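Local coordinates for putative aspartyl-tRNA synthetase (PDB 6OD8), which probably catalyses the ATP-dependent attachment of L-aspartate to tRNA(Asp), releasing AMP and diphosphate, at residues A[398-403]-A[439-444]; A[406-411]-A[417-422]; A[454-459]-A[472-477]; A[461-464]-A[470-473]. All blocks are in the same frame, centred on the assembly; numbering follows the deposited sequence.

How the contacts relate
All four contacts lie in the class II synthetase part of the chain. Contacts 1, 3 and 4 reach the same large mixed sheet. There strand 445-449 runs between strands 400-403 and 472-477. Contact 2 is nested within the loop that contact 1 closes. Their centres are about 17 Å apart, and they touch where Ile-402 CG2 packs on Cys-407 SG at 3.7 Å. Contacts 3 and 4 share Ser-472 and Tyr-473, with centres about 9 Å apart. They meet at Arg-456 CG and Thr-470 OG1, 3.5 Å apart. Contacts 1 and 3, about 18 Å apart between centres, do not touch. Contact 4 reaches the second subunit.

Contact 1 of 4, residues A[398-403]-A[439-444]; sequences RMLRIN and ERYGTD. With EDO (1,2-ethanediol), chain K.
Leu-400 lays a methyl over one face of the Tyr-441 ring, while CG of the adjacent Arg-440 lies over the opposite face, toward the rim. CD2 of Leu-400 sits 4.0 Å from the centroid of the Tyr-441 ring, 29° off the normal, which makes a CH-pi contact. It comes closest at the root of the ring, 3.6 Å from Tyr-441 CG. The other methyl of Leu-400, CD1, lies over the same ring, toward its rim. With CG of Leu-400 anti to the backbone N (chi1 -176°), both methyls reach the ring. Ile-402 comes in obliquely, its CD1 3.8 Å from Tyr-441 CE2. Thr-443 adds CG2 at 4.0 Å from Leu-400 CD2. No direct hydrogen bond joins the segments. One water does, at 3.1 Å from Leu-400 N and 3.0 Å from Thr-443 OG1. Thr-443 OG1 also bonds Phe-445 O. Gly-442, with positive phi, follows the end of helix 427-441. The chain then runs on to strand 445-449, parallel to 400-403. The contact thus packs the second helix of a beta-alpha-beta crossover onto its first strand. Apolar packing holds the ring of Tyr-441, over one face and obliquely near CE2. Asp-386, outside the two segments and also paired with Arg-440, holds its hydroxyl, with a weak bond from Arg-440 NE. This should fix both the tilt of the ring and the place of its tip.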
loop_
_atom_site.group_PDB
_atom_site.type_symbol
_atom_site.label_atom_id
_atom_site.label_comp_id
_atom_site.label_asym_id
_atom_site.label_seq_id
_atom_site.Cartn_x
_atom_site.Cartn_y
_atom_site.Cartn_z
ATOM N N ARG A 398 -4.513 -27.036 6.796
ATOM C CA ARG A 398 -5.703 -27.887 6.590
ATOM C C ARG A 398 -6.730 -27.219 5.669
ATOM O O ARG A 398 -7.945 -27.247 5.916
ATOM C CB ARG A 398 -6.337 -28.270 7.935
ATOM C CG ARG A 398 -5.388 -29.037 8.870
ATOM C CD ARG A 398 -6.100 -29.580 10.119
ATOM N NE ARG A 398 -6.670 -28.545 10.994
ATOM C CZ ARG A 398 -5.957 -27.820 11.853
ATOM N NH1 ARG A 398 -4.645 -28.007 11.934
ATOM N NH2 ARG A 398 -6.546 -26.913 12.634
ATOM N N MET A 399 -6.244 -26.638 4.576
ATOM C CA MET A 399 -7.088 -25.864 3.673
ATOM C C MET A 399 -7.486 -26.699 2.461
ATOM O O MET A 399 -6.623 -27.231 1.747
ATOM C CB MET A 399 -6.377 -24.567 3.280
ATOM C CG MET A 399 -6.344 -23.622 4.487
ATOM S SD MET A 399 -5.247 -22.186 4.289
ATOM C CE MET A 399 -6.254 -21.187 3.270
ATOM N N LEU A 400 -8.800 -26.780 2.228
ATOM C CA LEU A 400 -9.394 -27.749 1.304
ATOM C C LEU A 400 -9.198 -27.374 -0.167
ATOM O O LEU A 400 -9.453 -26.239 -0.574
ATOM C CB LEU A 400 -10.888 -27.875 1.603
ATOM C CG LEU A 400 -11.669 -28.909 0.813
ATOM C CD1 LEU A 400 -11.225 -30.253 1.346
ATOM C CD2 LEU A 400 -13.160 -28.686 1.050
ATOM N N ARG A 401 -8.783 -28.359 -0.968
ATOM C CA ARG A 401 -8.646 -28.251 -2.417
ATOM C C ARG A 401 -9.497 -29.352 -3.028
ATOM O O ARG A 401 -9.412 -30.495 -2.582
ATOM C CB ARG A 401 -7.190 -28.444 -2.864
ATOM C CG ARG A 401 -6.183 -27.521 -2.222
ATOM C CD ARG A 401 -4.785 -27.785 -2.771
ATOM N NE ARG A 401 -3.778 -26.930 -2.135
ATOM C CZ ARG A 401 -2.486 -26.945 -2.448
ATOM N NH1 ARG A 401 -2.044 -27.765 -3.399
ATOM N NH2 ARG A 401 -1.637 -26.144 -1.806
ATOM N N ILE A 402 -10.336 -29.007 -4.012
ATOM C CA ILE A 402 -11.129 -29.982 -4.759
ATOM C C ILE A 402 -10.898 -29.700 -6.234
ATOM O O ILE A 402 -11.000 -28.550 -6.675
ATOM C CB ILE A 402 -12.637 -29.922 -4.424
ATOM C CG1 ILE A 402 -12.868 -30.087 -2.918
ATOM C CG2 ILE A 402 -13.418 -31.027 -5.181
ATOM C CD1 ILE A 402 -14.331 -29.961 -2.513
ATOM N N ASN A 403 -10.554 -30.741 -6.979
ATOM C CA ASN A 403 -10.454 -30.619 -8.426
ATOM C C ASN A 403 -11.787 -30.154 -9.010
ATOM O O ASN A 403 -12.862 -30.569 -8.560
ATOM C CB ASN A 403 -10.048 -31.971 -9.017
ATOM C CG ASN A 403 -10.122 -31.983 -10.508
ATOM O OD1 ASN A 403 -11.144 -32.346 -11.089
ATOM N ND2 ASN A 403 -9.046 -31.576 -11.150
ATOM N N GLU A 439 -21.350 -28.219 4.196
ATOM C CA GLU A 439 -22.070 -29.322 4.813
ATOM C C GLU A 439 -21.228 -30.590 4.857
ATOM O O GLU A 439 -21.264 -31.319 5.852
ATOM C CB GLU A 439 -23.384 -29.557 4.069
ATOM C CG GLU A 439 -24.345 -28.375 4.195
ATOM C CD GLU A 439 -25.652 -28.564 3.434
ATOM O OE1 GLU A 439 -25.748 -29.518 2.629
ATOM O OE2 GLU A 439 -26.581 -27.747 3.650
ATOM N N ARG A 440 -20.444 -30.858 3.808
ATOM C CA ARG A 440 -19.659 -32.095 3.739
ATOM C C ARG A 440 -18.376 -32.003 4.550
ATOM O O ARG A 440 -18.065 -32.909 5.334
ATOM C CB ARG A 440 -19.293 -32.434 2.292
ATOM C CG ARG A 440 -18.641 -33.827 2.177
ATOM C CD ARG A 440 -18.364 -34.233 0.741
ATOM N NE ARG A 440 -17.506 -35.424 0.643
ATOM C CZ ARG A 440 -17.927 -36.663 0.872
ATOM N NH1 ARG A 440 -19.184 -36.873 1.241
ATOM N NH2 ARG A 440 -17.093 -37.695 0.737
ATOM N N TYR A 441 -17.616 -30.919 4.346
ATOM C CA TYR A 441 -16.266 -30.751 4.875
ATOM C C TYR A 441 -16.189 -29.824 6.076
ATOM O O TYR A 441 -15.161 -29.828 6.759
ATOM C CB TYR A 441 -15.314 -30.209 3.789
ATOM C CG TYR A 441 -15.215 -31.172 2.604
ATOM C CD1 TYR A 441 -14.397 -32.299 2.663
ATOM C CD2 TYR A 441 -15.963 -30.966 1.449
ATOM C CE1 TYR A 441 -14.327 -33.198 1.596
ATOM C CE2 TYR A 441 -15.884 -31.840 0.375
ATOM C CZ TYR A 441 -15.063 -32.960 0.451
ATOM O OH TYR A 441 -14.993 -33.870 -0.600
ATOM N N GLY A 442 -17.214 -29.002 6.312
ATOM C CA GLY A 442 -17.253 -28.156 7.498
ATOM C C GLY A 442 -16.505 -26.852 7.400
ATOM O O GLY A 442 -16.242 -26.226 8.434
ATOM N N THR A 443 -16.172 -26.400 6.189
ATOM C CA THR A 443 -15.336 -25.226 6.017
ATOM C C THR A 443 -16.024 -24.207 5.119
ATOM O O THR A 443 -16.779 -24.562 4.207
ATOM C CB THR A 443 -13.953 -25.576 5.445
ATOM O OG1 THR A 443 -13.164 -24.382 5.362
ATOM C CG2 THR A 443 -14.077 -26.212 4.068
ATOM N N ASP A 444 -15.773 -22.931 5.421
ATOM C CA ASP A 444 -16.245 -21.781 4.658
ATOM C C ASP A 444 -15.251 -21.323 3.599
ATOM O O ASP A 444 -15.532 -20.342 2.900
ATOM C CB ASP A 444 -16.515 -20.572 5.587
ATOM C CG ASP A 444 -17.559 -20.855 6.653
ATOM O OD1 ASP A 444 -18.632 -21.408 6.334
ATOM O OD2 ASP A 444 -17.301 -20.500 7.820
HETATM C C1 EDO K . -20.989 -21.477 2.227
HETATM O O1 EDO K . -22.351 -21.568 2.649
HETATM C C2 EDO K . -20.059 -21.667 3.407
HETATM O O2 EDO K . -20.023 -20.482 4.208
HETATM O O HOH W 1 -10.574 -25.185 4.181
#

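Contact 2 of 4, residues A[406-411]-A[417-422]; sequences HCIELL and EKMAPT. With EDO (1,2-ethanediol), chain J.
Ile-408 of helix 404-412 packs against the loop 417-422 with CG1, CG2 and CD1, and Met-419 comes across it at about a right angle. In Ile-408, CG2 stands anti to the backbone N with CG1 beside that N (chi1 -67°), which lays CG2 against two loop carbonyls. It lies 3.6 Å from both Met-419 O and Ala-420 O. CG1 lies 3.9 Å from Ala-420 O, with Pro-421 O a little further. CD1 meets the end methyl of Met-419, CE, at 3.6 Å. The Met-419 chain runs straight through chi2 (172°) and then bends at chi3 (65°). That bend swings CE onto Ile-408. The sulfur, one atom earlier, lies beside Leu-411, with SD 4.1 Å from Leu-411 CD1. Met-419 therefore touches two residues about one helical turn apart. Ile-425, further along the same loop, packs on both Ile-408 and Leu-411. Lys-418 NZ bonds O1 of an ethanediol, probably from the crystallisation liquor, at 3.3 Å. Between the two segments the grip is by packing, with no hydrogen bond. Asn-412, at the end of the same helix, adds polar ties: its O accepts from Lys-418 NZ and its OD1 from Met-419 N. Ala-420 N bonds Asp-423 within the loop.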
loop_
_atom_site.group_PDB
_atom_site.type_symbol
_atom_site.label_atom_id
_atom_site.label_comp_id
_atom_site.label_asym_id
_atom_site.label_seq_id
_atom_site.Cartn_x
_atom_site.Cartn_y
_atom_site.Cartn_z
ATOM N N HIS A 406 -14.331 -32.773 -9.851
ATOM C CA HIS A 406 -15.040 -33.296 -8.689
ATOM C C HIS A 406 -15.996 -32.268 -8.101
ATOM O O HIS A 406 -17.003 -32.649 -7.498
ATOM C CB HIS A 406 -14.038 -33.802 -7.652
ATOM C CG HIS A 406 -13.265 -34.998 -8.119
ATOM N ND1 HIS A 406 -13.812 -36.264 -8.180
ATOM C CD2 HIS A 406 -11.996 -35.116 -8.582
ATOM C CE1 HIS A 406 -12.909 -37.111 -8.642
ATOM N NE2 HIS A 406 -11.806 -36.438 -8.913
ATOM N N CYS A 407 -15.699 -30.971 -8.245
ATOM C CA CYS A 407 -16.680 -29.954 -7.880
ATOM C C CYS A 407 -17.947 -30.089 -8.712
ATOM O O CYS A 407 -19.052 -29.893 -8.198
ATOM C CB CYS A 407 -16.110 -28.548 -8.060
ATOM S SG CYS A 407 -14.802 -28.086 -6.896
ATOM N N ILE A 408 -17.791 -30.339 -10.015
ATOM C CA ILE A 408 -18.943 -30.598 -10.872
ATOM C C ILE A 408 -19.716 -31.800 -10.352
ATOM O O ILE A 408 -20.953 -31.785 -10.288
ATOM C CB ILE A 408 -18.495 -30.816 -12.330
ATOM C CG1 ILE A 408 -17.909 -29.537 -12.940
ATOM C CG2 ILE A 408 -19.678 -31.373 -13.180
ATOM C CD1 ILE A 408 -18.923 -28.451 -13.194
ATOM N N GLU A 409 -19.003 -32.876 -9.999
ATOM C CA GLU A 409 -19.696 -34.081 -9.543
ATOM C C GLU A 409 -20.439 -33.823 -8.243
ATOM O O GLU A 409 -21.531 -34.359 -8.035
ATOM C CB GLU A 409 -18.707 -35.234 -9.362
ATOM C CG GLU A 409 -18.054 -35.713 -10.641
ATOM C CD GLU A 409 -16.972 -36.740 -10.369
ATOM O OE1 GLU A 409 -16.926 -37.263 -9.230
ATOM O OE2 GLU A 409 -16.164 -37.016 -11.286
ATOM N N LEU A 410 -19.864 -32.996 -7.364
ATOM C CA LEU A 410 -20.514 -32.675 -6.095
ATOM C C LEU A 410 -21.802 -31.893 -6.325
ATOM O O LEU A 410 -22.845 -32.202 -5.728
ATOM C CB LEU A 410 -19.550 -31.895 -5.200
ATOM C CG LEU A 410 -20.028 -31.421 -3.819
ATOM C CD1 LEU A 410 -20.613 -32.573 -3.015
ATOM C CD2 LEU A 410 -18.879 -30.775 -3.065
ATOM N N LEU A 411 -21.746 -30.882 -7.198
ATOM C CA LEU A 411 -22.958 -30.172 -7.594
ATOM C C LEU A 411 -23.994 -31.129 -8.150
ATOM O O LEU A 411 -25.180 -31.028 -7.824
ATOM C CB LEU A 411 -22.624 -29.104 -8.633
ATOM C CG LEU A 411 -22.105 -27.796 -8.057
ATOM C CD1 LEU A 411 -21.378 -27.026 -9.140
ATOM C CD2 LEU A 411 -23.289 -27.008 -7.512
ATOM N N GLU A 417 -30.587 -31.107 -13.571
ATOM C CA GLU A 417 -29.924 -30.815 -14.839
ATOM C C GLU A 417 -28.426 -30.999 -14.617
ATOM O O GLU A 417 -27.735 -30.082 -14.159
ATOM C CB GLU A 417 -30.262 -29.408 -15.320
ATOM N N LYS A 418 -27.926 -32.193 -14.944
ATOM C CA LYS A 418 -26.532 -32.527 -14.676
ATOM C C LYS A 418 -25.601 -31.659 -15.517
ATOM O O LYS A 418 -25.866 -31.395 -16.690
ATOM C CB LYS A 418 -26.279 -34.012 -14.969
ATOM C CG LYS A 418 -27.229 -34.987 -14.237
ATOM C CD LYS A 418 -26.926 -35.037 -12.741
ATOM C CE LYS A 418 -27.948 -35.875 -11.991
ATOM N NZ LYS A 418 -27.562 -36.045 -10.570
ATOM N N MET A 419 -24.504 -31.219 -14.911
ATOM C CA MET A 419 -23.497 -30.440 -15.608
ATOM C C MET A 419 -22.416 -31.343 -16.185
ATOM O O MET A 419 -22.088 -32.388 -15.617
ATOM C CB MET A 419 -22.857 -29.426 -14.663
ATOM C CG MET A 419 -23.843 -28.446 -14.096
ATOM S SD MET A 419 -23.080 -27.426 -12.830
ATOM C CE MET A 419 -21.865 -26.487 -13.732
ATOM N N ALA A 420 -21.850 -30.915 -17.310
ATOM C CA ALA A 420 -20.710 -31.602 -17.904
ATOM C C ALA A 420 -19.421 -31.174 -17.206
ATOM O O ALA A 420 -19.376 -30.122 -16.559
ATOM C CB ALA A 420 -20.628 -31.299 -19.397
ATOM N N PRO A 421 -18.361 -31.986 -17.300
ATOM C CA PRO A 421 -17.093 -31.616 -16.641
ATOM C C PRO A 421 -16.514 -30.299 -17.098
ATOM O O PRO A 421 -15.703 -29.712 -16.363
ATOM C CB PRO A 421 -16.148 -32.778 -16.996
ATOM C CG PRO A 421 -16.917 -33.691 -17.917
ATOM C CD PRO A 421 -18.365 -33.393 -17.739
ATOM N N THR A 422 -16.861 -29.833 -18.296
ATOM C CA THR A 422 -16.336 -28.576 -18.821
ATOM C C THR A 422 -17.310 -27.420 -18.648
ATOM O O THR A 422 -16.960 -26.276 -18.969
ATOM C CB THR A 422 -15.973 -28.727 -20.306
ATOM O OG1 THR A 422 -17.057 -29.359 -21.000
ATOM C CG2 THR A 422 -14.719 -29.574 -20.466
HETATM C C1 EDO J . -29.927 -35.781 -7.607
HETATM O O1 EDO J . -30.000 -36.880 -8.524
HETATM C C2 EDO J . -31.180 -34.923 -7.705
HETATM O O2 EDO J . -31.835 -35.195 -8.953
#

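Contact 3 of 4, residues A[454-459]-A[472-477]; sequences SARPFY and SYDMFI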
loop_
_atom_site.group_PDB
_atom_site.type_symbol
_atom_site.label_atom_id
_atom_site.label_comp_id
_atom_site.label_asym_id
_atom_site.label_seq_id
_atom_site.Cartn_x
_atom_site.Cartn_y
_atom_site.Cartn_z
ATOM N N SER A 454 -12.064 -22.494 -21.403
ATOM C CA SER A 454 -13.027 -21.537 -21.926
ATOM C C SER A 454 -13.381 -20.445 -20.921
ATOM O O SER A 454 -13.852 -19.377 -21.330
ATOM C CB SER A 454 -14.294 -22.276 -22.374
ATOM O OG SER A 454 -14.934 -22.839 -21.243
ATOM N N ALA A 455 -13.150 -20.671 -19.626
ATOM C CA ALA A 455 -13.482 -19.696 -18.590
ATOM C C ALA A 455 -12.317 -18.785 -18.187
ATOM O O ALA A 455 -12.485 -17.942 -17.294
ATOM C CB ALA A 455 -14.010 -20.421 -17.346
ATOM N N ARG A 456 -11.147 -18.930 -18.797
ATOM C CA ARG A 456 -9.945 -18.262 -18.325
ATOM C C ARG A 456 -9.374 -17.331 -19.387
ATOM O O ARG A 456 -9.566 -17.550 -20.589
ATOM C CB ARG A 456 -8.870 -19.284 -17.921
ATOM C CG ARG A 456 -9.280 -20.154 -16.751
ATOM C CD ARG A 456 -9.916 -19.342 -15.624
ATOM N NE ARG A 456 -9.270 -19.647 -14.362
ATOM C CZ ARG A 456 -9.794 -19.439 -13.157
ATOM N NH1 ARG A 456 -11.009 -18.935 -13.024
ATOM N NH2 ARG A 456 -9.088 -19.755 -12.083
ATOM N N PRO A 457 -8.640 -16.294 -18.964
ATOM C CA PRO A 457 -8.057 -15.327 -19.902
ATOM C C PRO A 457 -6.993 -15.945 -20.798
ATOM O O PRO A 457 -6.471 -17.030 -20.546
ATOM C CB PRO A 457 -7.424 -14.280 -18.962
ATOM C CG PRO A 457 -8.086 -14.436 -17.684
ATOM C CD PRO A 457 -8.454 -15.884 -17.562
ATOM N N PHE A 458 -6.627 -15.181 -21.836
ATOM C CA PHE A 458 -5.710 -15.664 -22.866
ATOM C C PHE A 458 -4.319 -15.963 -22.309
ATOM O O PHE A 458 -3.591 -16.776 -22.885
ATOM C CB PHE A 458 -5.620 -14.641 -24.024
ATOM C CG PHE A 458 -4.944 -13.346 -23.644
ATOM C CD1 PHE A 458 -3.597 -13.144 -23.925
ATOM C CD2 PHE A 458 -5.645 -12.342 -22.982
ATOM C CE1 PHE A 458 -2.965 -11.970 -23.554
ATOM C CE2 PHE A 458 -5.019 -11.152 -22.606
ATOM C CZ PHE A 458 -3.677 -10.966 -22.893
ATOM N N TYR A 459 -3.917 -15.303 -21.221
ATOM C CA TYR A 459 -2.586 -15.507 -20.646
ATOM C C TYR A 459 -2.500 -16.706 -19.688
ATOM O O TYR A 459 -1.443 -16.930 -19.095
ATOM C CB TYR A 459 -2.109 -14.241 -19.919
ATOM C CG TYR A 459 -3.118 -13.597 -18.989
ATOM C CD1 TYR A 459 -3.354 -14.112 -17.713
ATOM C CD2 TYR A 459 -3.830 -12.472 -19.383
ATOM C CE1 TYR A 459 -4.276 -13.533 -16.874
ATOM C CE2 TYR A 459 -4.752 -11.867 -18.526
ATOM C CZ TYR A 459 -4.969 -12.410 -17.289
ATOM O OH TYR A 459 -5.884 -11.860 -16.430
ATOM N N SER A 472 -4.813 -23.473 -13.263
ATOM C CA SER A 472 -5.431 -22.327 -12.597
ATOM C C SER A 472 -6.369 -22.815 -11.501
ATOM O O SER A 472 -6.779 -23.973 -11.492
ATOM C CB SER A 472 -6.207 -21.469 -13.596
ATOM O OG SER A 472 -7.336 -22.167 -14.076
ATOM N N TYR A 473 -6.723 -21.912 -10.584
ATOM C CA TYR A 473 -7.652 -22.258 -9.511
ATOM C C TYR A 473 -8.444 -21.013 -9.122
ATOM O O TYR A 473 -8.036 -19.879 -9.391
ATOM C CB TYR A 473 -6.911 -22.831 -8.279
ATOM C CG TYR A 473 -6.049 -21.771 -7.639
ATOM C CD1 TYR A 473 -6.584 -20.873 -6.706
ATOM C CD2 TYR A 473 -4.718 -21.619 -8.013
ATOM C CE1 TYR A 473 -5.809 -19.849 -6.155
ATOM C CE2 TYR A 473 -3.924 -20.605 -7.464
ATOM C CZ TYR A 473 -4.473 -19.727 -6.542
ATOM O OH TYR A 473 -3.687 -18.726 -6.017
ATOM N N ASP A 474 -9.570 -21.238 -8.446
ATOM C CA ASP A 474 -10.316 -20.183 -7.773
ATOM C C ASP A 474 -10.379 -20.510 -6.287
ATOM O O ASP A 474 -10.466 -21.680 -5.906
ATOM C CB ASP A 474 -11.761 -20.066 -8.289
ATOM C CG ASP A 474 -11.909 -19.142 -9.490
ATOM O OD1 ASP A 474 -10.891 -18.726 -10.084
ATOM O OD2 ASP A 474 -13.076 -18.849 -9.843
ATOM N N MET A 475 -10.363 -19.471 -5.459
ATOM C CA MET A 475 -10.660 -19.575 -4.037
ATOM C C MET A 475 -12.014 -18.968 -3.718
ATOM O O MET A 475 -12.402 -17.938 -4.273
ATOM C CB MET A 475 -9.624 -18.855 -3.168
ATOM C CG MET A 475 -8.226 -19.350 -3.344
ATOM S SD MET A 475 -7.082 -18.405 -2.297
ATOM C CE MET A 475 -5.871 -19.678 -1.940
ATOM N N PHE A 476 -12.693 -19.576 -2.750
ATOM C CA PHE A 476 -14.036 -19.183 -2.365
ATOM C C PHE A 476 -14.087 -18.942 -0.861
ATOM O O PHE A 476 -13.525 -19.714 -0.072
ATOM C CB PHE A 476 -15.067 -20.262 -2.758
ATOM C CG PHE A 476 -15.136 -20.527 -4.247
ATOM C CD1 PHE A 476 -16.060 -19.857 -5.039
ATOM C CD2 PHE A 476 -14.274 -21.436 -4.851
ATOM C CE1 PHE A 476 -16.115 -20.074 -6.409
ATOM C CE2 PHE A 476 -14.321 -21.661 -6.228
ATOM C CZ PHE A 476 -15.256 -20.996 -7.009
ATOM N N ILE A 477 -14.776 -17.871 -0.474
ATOM C CA ILE A 477 -15.099 -17.583 0.916
ATOM C C ILE A 477 -16.610 -17.483 1.020
ATOM O O ILE A 477 -17.232 -16.702 0.289
ATOM C CB ILE A 477 -14.449 -16.271 1.408
ATOM C CG1 ILE A 477 -12.924 -16.322 1.280
ATOM C CG2 ILE A 477 -14.846 -16.012 2.855
ATOM C CD1 ILE A 477 -12.232 -15.023 1.765
HETATM O O HOH W 2 -13.418 -17.144 -11.783
#
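Arg-456 reaches from its loop to strand 472-477 and meets Asp-474 end-on, with two nitrogens on one oxygen. NH1 and NH2 of Arg-456 both bond Asp-474 OD1 at 2.9 Å, forming a salt bridge. OD1 lies in the guanidinium plane, but both nitrogens come from the same face of the carboxylate, and the two planes are 41° apart. NE of Arg-456 bonds Ser-472 OG at 3.2 Å, tilted from the guanidinium plane. NH2 adds a weak bond to Tyr-473 O. A water donates to Asp-474 OD2 at 2.6 Å and is weakly bonded to Arg-456 NH1. Bends at chi2 and chi3 (-45° and -129°) bring the guanidinium up to Ser-472 and Asp-474. In the next shell, Ser-484 bonds Asp-474 OD1, Thr-470 bonds Ser-472 OG, and Phe-451 makes a cation-pi contact with Arg-456. The arginine ties its loop back onto the strand it leads into. Strand 472-477 runs between 445-449 and 480-487 in the class II central sheet, with helix 325-342 against Tyr-473 and Met-475.

Contact 4 of 4, residues A[461-464]-A[470-473]; sequences MECK and TNSY. With EDO (1,2-ethanediol), chain F; EDO (1,2-ethanediol), chain C.
Asn-471 meets Met-461 first through the backbone, where its N bonds Met-461 O at 2.8 Å and nearly straight (170°). The same oxygen then borders the start of the Asn-471 side chain, 3.6 Å from CB and 3.9 Å from CG. Further out the amide divides. Its OD1 lies 3.5 Å from Cys-463 SG. The Asn-471 and Met-461 side chains lie side by side, with Asn-471 ND2 3.5 Å from Met-461 CG and 3.6 Å from Glu-462 O. Asn-471 CG is anti to its own carbonyl carbon (chi1 -67°), which carries the amide back over the 461-463 backbone. The tip ND2 also makes weak bonds to Gln-487 and to the backbone oxygen of Gln-64 of the second subunit. Glu-462 and Thr-470 form a single beta bridge, CA to CA 4.0 Å, just ahead of strand 472-477. Asn-471 is the centre of an inverse gamma turn, closed by a weak bond from Ser-472 N to Thr-470 O. Cys-463 packs its sulfur on the Thr-470 backbone, SG to C 3.4 Å. The Glu-462 side chain leaves the backbone away from Thr-470, though its CG still lies near Thr-470 CG2. Its carboxylate pairs with Arg-498 and bonds two ethanediols, which probably came from the crystallisation liquor. Gln-64 of the second subunit bonds Glu-462 O, and Met-62 of that subunit packs on Met-461.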
loop_
_atom_site.group_PDB
_atom_site.type_symbol
_atom_site.label_atom_id
_atom_site.label_comp_id
_atom_site.label_asym_id
_atom_site.label_seq_id
_atom_site.Cartn_x
_atom_site.Cartn_y
_atom_site.Cartn_z
ATOM N N MET A 461 -1.958 -20.503 -18.669
ATOM C CA MET A 461 -1.336 -21.711 -19.218
ATOM C C MET A 461 -2.305 -22.885 -19.191
ATOM O O MET A 461 -2.921 -23.165 -18.159
ATOM C CB MET A 461 -0.069 -22.067 -18.427
ATOM C CG MET A 461 0.717 -23.277 -18.990
ATOM S SD MET A 461 1.631 -22.893 -20.486
ATOM C CE MET A 461 3.081 -22.065 -19.764
ATOM N N GLU A 462 -2.444 -23.573 -20.335
ATOM C CA GLU A 462 -3.291 -24.761 -20.416
ATOM C C GLU A 462 -2.575 -25.995 -19.842
ATOM O O GLU A 462 -1.345 -26.075 -19.817
ATOM C CB GLU A 462 -3.698 -25.022 -21.876
ATOM C CG GLU A 462 -4.677 -23.976 -22.426
ATOM C CD GLU A 462 -4.671 -23.879 -23.950
ATOM O OE1 GLU A 462 -4.029 -24.727 -24.613
ATOM O OE2 GLU A 462 -5.312 -22.947 -24.489
ATOM N N CYS A 463 -3.364 -26.974 -19.379
ATOM C CA CYS A 463 -2.776 -28.235 -18.935
ATOM C C CYS A 463 -2.233 -29.005 -20.135
ATOM O O CYS A 463 -2.920 -29.162 -21.149
ATOM C CB CYS A 463 -3.795 -29.106 -18.196
ATOM S SG CYS A 463 -4.590 -28.264 -16.833
ATOM N N LYS A 464 -1.001 -29.500 -19.995
ATOM C CA LYS A 464 -0.363 -30.278 -21.054
ATOM C C LYS A 464 -1.150 -31.543 -21.382
ATOM O O LYS A 464 -1.268 -31.926 -22.555
ATOM C CB LYS A 464 1.054 -30.656 -20.634
ATOM C CG LYS A 464 1.873 -31.236 -21.782
ATOM C CD LYS A 464 3.345 -31.169 -21.512
ATOM C CE LYS A 464 4.116 -31.229 -22.818
ATOM N NZ LYS A 464 3.791 -32.472 -23.567
ATOM N N THR A 470 -6.961 -25.730 -17.501
ATOM C CA THR A 470 -5.852 -24.802 -17.331
ATOM C C THR A 470 -5.190 -25.020 -15.983
ATOM O O THR A 470 -5.764 -25.604 -15.053
ATOM C CB THR A 470 -6.315 -23.339 -17.430
ATOM O OG1 THR A 470 -7.359 -23.114 -16.468
ATOM C CG2 THR A 470 -6.835 -23.040 -18.841
ATOM N N ASN A 471 -3.954 -24.538 -15.906
ATOM C CA ASN A 471 -3.170 -24.544 -14.680
ATOM C C ASN A 471 -3.612 -23.356 -13.831
ATOM O O ASN A 471 -2.893 -22.371 -13.675
ATOM C CB ASN A 471 -1.687 -24.446 -15.012
ATOM C CG ASN A 471 -1.169 -25.668 -15.721
ATOM O OD1 ASN A 471 -1.742 -26.746 -15.594
ATOM N ND2 ASN A 471 -0.067 -25.512 -16.462
ATOM N N SER A 472 -4.813 -23.473 -13.263
ATOM C CA SER A 472 -5.431 -22.327 -12.597
ATOM C C SER A 472 -6.369 -22.815 -11.501
ATOM O O SER A 472 -6.779 -23.973 -11.492
ATOM C CB SER A 472 -6.207 -21.469 -13.596
ATOM O OG SER A 472 -7.336 -22.167 -14.076
ATOM N N TYR A 473 -6.723 -21.912 -10.584
ATOM C CA TYR A 473 -7.652 -22.258 -9.511
ATOM C C TYR A 473 -8.444 -21.013 -9.122
ATOM O O TYR A 473 -8.036 -19.879 -9.391
ATOM C CB TYR A 473 -6.911 -22.831 -8.279
ATOM C CG TYR A 473 -6.049 -21.771 -7.639
ATOM C CD1 TYR A 473 -6.584 -20.873 -6.706
ATOM C CD2 TYR A 473 -4.718 -21.619 -8.013
ATOM C CE1 TYR A 473 -5.809 -19.849 -6.155
ATOM C CE2 TYR A 473 -3.924 -20.605 -7.464
ATOM C CZ TYR A 473 -4.473 -19.727 -6.542
ATOM O OH TYR A 473 -3.687 -18.726 -6.017
HETATM C C1 EDO F . -0.282 -24.330 -24.671
HETATM O O1 EDO F . -1.352 -25.291 -24.566
HETATM C C2 EDO F . -0.187 -23.512 -23.377
HETATM O O2 EDO F . -1.455 -22.914 -23.072
HETATM C C1 EDO C . -4.028 -22.628 -28.081
HETATM O O1 EDO C . -4.062 -21.886 -26.852
HETATM C C2 EDO C . -3.439 -24.018 -27.838
HETATM O O2 EDO C . -4.457 -24.919 -27.380
#